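Local coordinates for UPF0342 protein YheA (Bacillus subtilis, PDB 2OEE), which is of unknown function but belongs to the UPF0342 family and is probably related to the YlbF/YmcA regulators of competence, at residues S84-M87 with E88-R92. Sequence-based numbering, arbitrary orientation.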
ATOM      1  N   SER A  84      19.044  15.593   0.485  1.00 11.60           N
ATOM      2  CA  SER A  84      19.155  14.277  -0.160  1.00 12.29           C
ATOM      3  C   SER A  84      18.984  13.172   0.864  1.00 11.47           C
ATOM      4  O   SER A  84      18.383  12.156   0.549  1.00 11.50           O
ATOM      5  CB  SER A  84      20.516  14.089  -0.847  1.00 12.63           C
ATOM      6  OG  SER A  84      20.597  14.949  -1.969  1.00 18.94           O
ATOM      7  N   GLN A  85      19.531  13.390   2.059  1.00 11.60           N
ATOM      8  CA  GLN A  85      19.392  12.453   3.200  1.00 11.98           C
ATOM      9  C   GLN A  85      17.936  12.292   3.636  1.00 11.65           C
ATOM     10  O   GLN A  85      17.480  11.179   3.904  1.00 10.88           O
ATOM     11  CB  GLN A  85      20.259  12.892   4.383  1.00 11.41           C
ATOM     12  CG  GLN A  85      21.775  12.718   4.132  1.00 11.40           C
ATOM     13  CD  GLN A  85      22.649  13.097   5.308  1.00 12.51           C
ATOM     14  OE1 GLN A  85      22.182  13.271   6.441  1.00 14.75           O
ATOM     15  NE2 GLN A  85      23.940  13.261   5.040  1.00 14.62           N
ATOM     16  N   LEU A  86      17.218  13.414   3.717  1.00 11.26           N
ATOM     17  CA  LEU A  86      15.774  13.387   3.959  1.00 11.21           C
ATOM     18  C   LEU A  86      15.012  12.614   2.856  1.00 11.23           C
ATOM     19  O   LEU A  86      14.168  11.762   3.167  1.00 11.43           O
ATOM     20  CB  LEU A  86      15.222  14.826   4.130  1.00 10.89           C
ATOM     21  CG  LEU A  86      13.691  14.991   4.149  1.00 12.02           C
ATOM     22  CD1 LEU A  86      13.048  14.168   5.309  1.00 12.88           C
ATOM     23  CD2 LEU A  86      13.319  16.474   4.230  1.00 11.16           C
HETATM   24  N   MSE A  87      15.316  12.899   1.594  1.00 10.79           N
HETATM   25  CA  MSE A  87      14.684  12.227   0.461  1.00 11.95           C
HETATM   26  C   MSE A  87      15.003  10.736   0.451  1.00 12.26           C
HETATM   27  O   MSE A  87      14.126   9.912   0.162  1.00 12.67           O
HETATM   28  CB  MSE A  87      15.057  12.892  -0.878  1.00 10.88           C
HETATM   29  CG  MSE A  87      14.414  14.306  -1.044  1.00 13.16           C
HETATM   30 SE   MSE A  87      14.879  15.137  -2.596  1.00 13.76          SE
HETATM   31  CE  MSE A  87      14.169  14.050  -3.836  1.00 19.61           C
ATOM     32  N   GLU A  88      16.242  10.395   0.804  1.00 12.76           N
ATOM     33  CA  GLU A  88      16.619   8.987   0.958  1.00 14.02           C
ATOM     34  C   GLU A  88      15.832   8.318   2.092  1.00 14.46           C
ATOM     35  O   GLU A  88      15.331   7.195   1.914  1.00 14.95           O
ATOM     36  CB  GLU A  88      18.128   8.856   1.157  1.00 13.02           C
ATOM     37  CG  GLU A  88      18.940   9.049  -0.149  1.00 13.99           C
ATOM     38  CD  GLU A  88      20.450   9.286   0.068  1.00 14.21           C
ATOM     39  OE1 GLU A  88      20.874   9.701   1.166  1.00 14.79           O
ATOM     40  OE2 GLU A  88      21.225   9.084  -0.889  1.00 17.89           O
ATOM     41  N   ALA A  89      15.737   8.984   3.250  1.00 13.80           N
ATOM     42  CA  ALA A  89      14.903   8.480   4.360  1.00 13.34           C
ATOM     43  C   ALA A  89      13.428   8.329   3.979  1.00 13.37           C
ATOM     44  O   ALA A  89      12.794   7.339   4.381  1.00 12.45           O
ATOM     45  CB  ALA A  89      15.059   9.330   5.622  1.00 13.77           C
ATOM     46  N   GLU A  90      12.878   9.281   3.215  1.00 13.02           N
ATOM     47  CA  GLU A  90      11.528   9.131   2.634  1.00 14.42           C
ATOM     48  C   GLU A  90      11.374   7.878   1.773  1.00 14.44           C
ATOM     49  O   GLU A  90      10.397   7.152   1.928  1.00 14.39           O
ATOM     50  CB  GLU A  90      11.131  10.331   1.760  1.00 14.52           C
ATOM     51  CG  GLU A  90      11.037  11.658   2.508  1.00 16.28           C
ATOM     52  CD  GLU A  90      10.516  12.761   1.604  1.00 17.37           C
ATOM     53  OE1 GLU A  90      10.872  12.765   0.407  1.00 22.90           O
ATOM     54  OE2 GLU A  90       9.727  13.588   2.084  1.00 20.81           O
ATOM     55  N   GLN A  91      12.320   7.649   0.856  1.00 13.90           N
ATOM     56  CA  GLN A  91      12.262   6.498  -0.036  1.00 15.50           C
ATOM     57  C   GLN A  91      12.386   5.179   0.750  1.00 14.51           C
ATOM     58  O   GLN A  91      11.676   4.215   0.454  1.00 13.89           O
ATOM     59  CB  GLN A  91      13.317   6.607  -1.154  1.00 16.00           C
ATOM     60  CG  GLN A  91      13.222   5.538  -2.271  1.00 22.47           C
ATOM     61  CD  GLN A  91      11.869   5.482  -3.030  1.00 29.15           C
ATOM     62  OE1 GLN A  91      11.057   6.426  -3.016  1.00 32.61           O
ATOM     63  NE2 GLN A  91      11.636   4.357  -3.702  1.00 32.87           N
ATOM     64  N   ARG A  92      13.269   5.147   1.747  1.00 13.40           N
ATOM     65  CA  ARG A  92      13.349   3.982   2.643  1.00 13.93           C
ATOM     66  C   ARG A  92      12.047   3.747   3.454  1.00 13.28           C
ATOM     67  O   ARG A  92      11.641   2.601   3.650  1.00 12.08           O
ATOM     68  CB  ARG A  92      14.550   4.073   3.569  1.00 13.62           C
ATOM     69  CG  ARG A  92      15.898   3.994   2.821  1.00 15.36           C
ATOM     70  CD  ARG A  92      17.043   3.760   3.782  1.00 18.06           C
ATOM     71  NE  ARG A  92      17.027   4.714   4.900  1.00 19.19           N
ATOM     72  CZ  ARG A  92      17.665   5.885   4.909  1.00 18.44           C
ATOM     73  NH1 ARG A  92      18.377   6.274   3.862  1.00 18.78           N
ATOM     74  NH2 ARG A  92      17.591   6.669   5.976  1.00 20.26           N
TER
HETATM   75  O   HOH W   1      11.807  11.052  -1.688  1.00 30.84           O
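With CG anti to its own carbonyl carbon (chi1 -63°) and the chain extended beyond it, E90 sends its carboxylate back along helix 81-104 toward M87, here selenomethionine, whose CG takes the same first torsion (chi1 -70°). The two side chains meet at an oblique angle: OE1 of E90 stands 4.1 Å from CG of M87, a van der Waals approach with no direct polar bond. A water links the pair instead, donating to OE1 of E90 at 2.9 Å and to O of M87 at 3.2 Å. That carbonyl also accepts the backbone N-H of Q91 (N to O 3.0 Å, N-H...O 158°), so two donors share one oxygen. The backbone O atoms of S84, Q85 and L86 accept from N of E88, A89 and E90 at 2.8 to 2.9 Å, giving four consecutive i to i+4 bonds, the signature of a regular alpha helix. E88, one turn after S84, has its CG 3.2 Å from O of S84; the E88 side chain lies about 5 Å from a bound calcium ion.

Beyond the helix, L25 of helix 20-34 and F42 of helix 36-48 touch E90, while OE2 is hydrogen-bonded to OH of Y112 of the second subunit. An alanine here would remove both carboxylate oxygens and is likely to leave that tyrosine hydroxyl without this partner and the water with only the M87 carbonyl of its two acceptors. The chemistry is thus divided by oxygen: OE1 reaches the M87 carbonyl through water, OE2 the second subunit, consistent with one carboxylate contributing to both contacts.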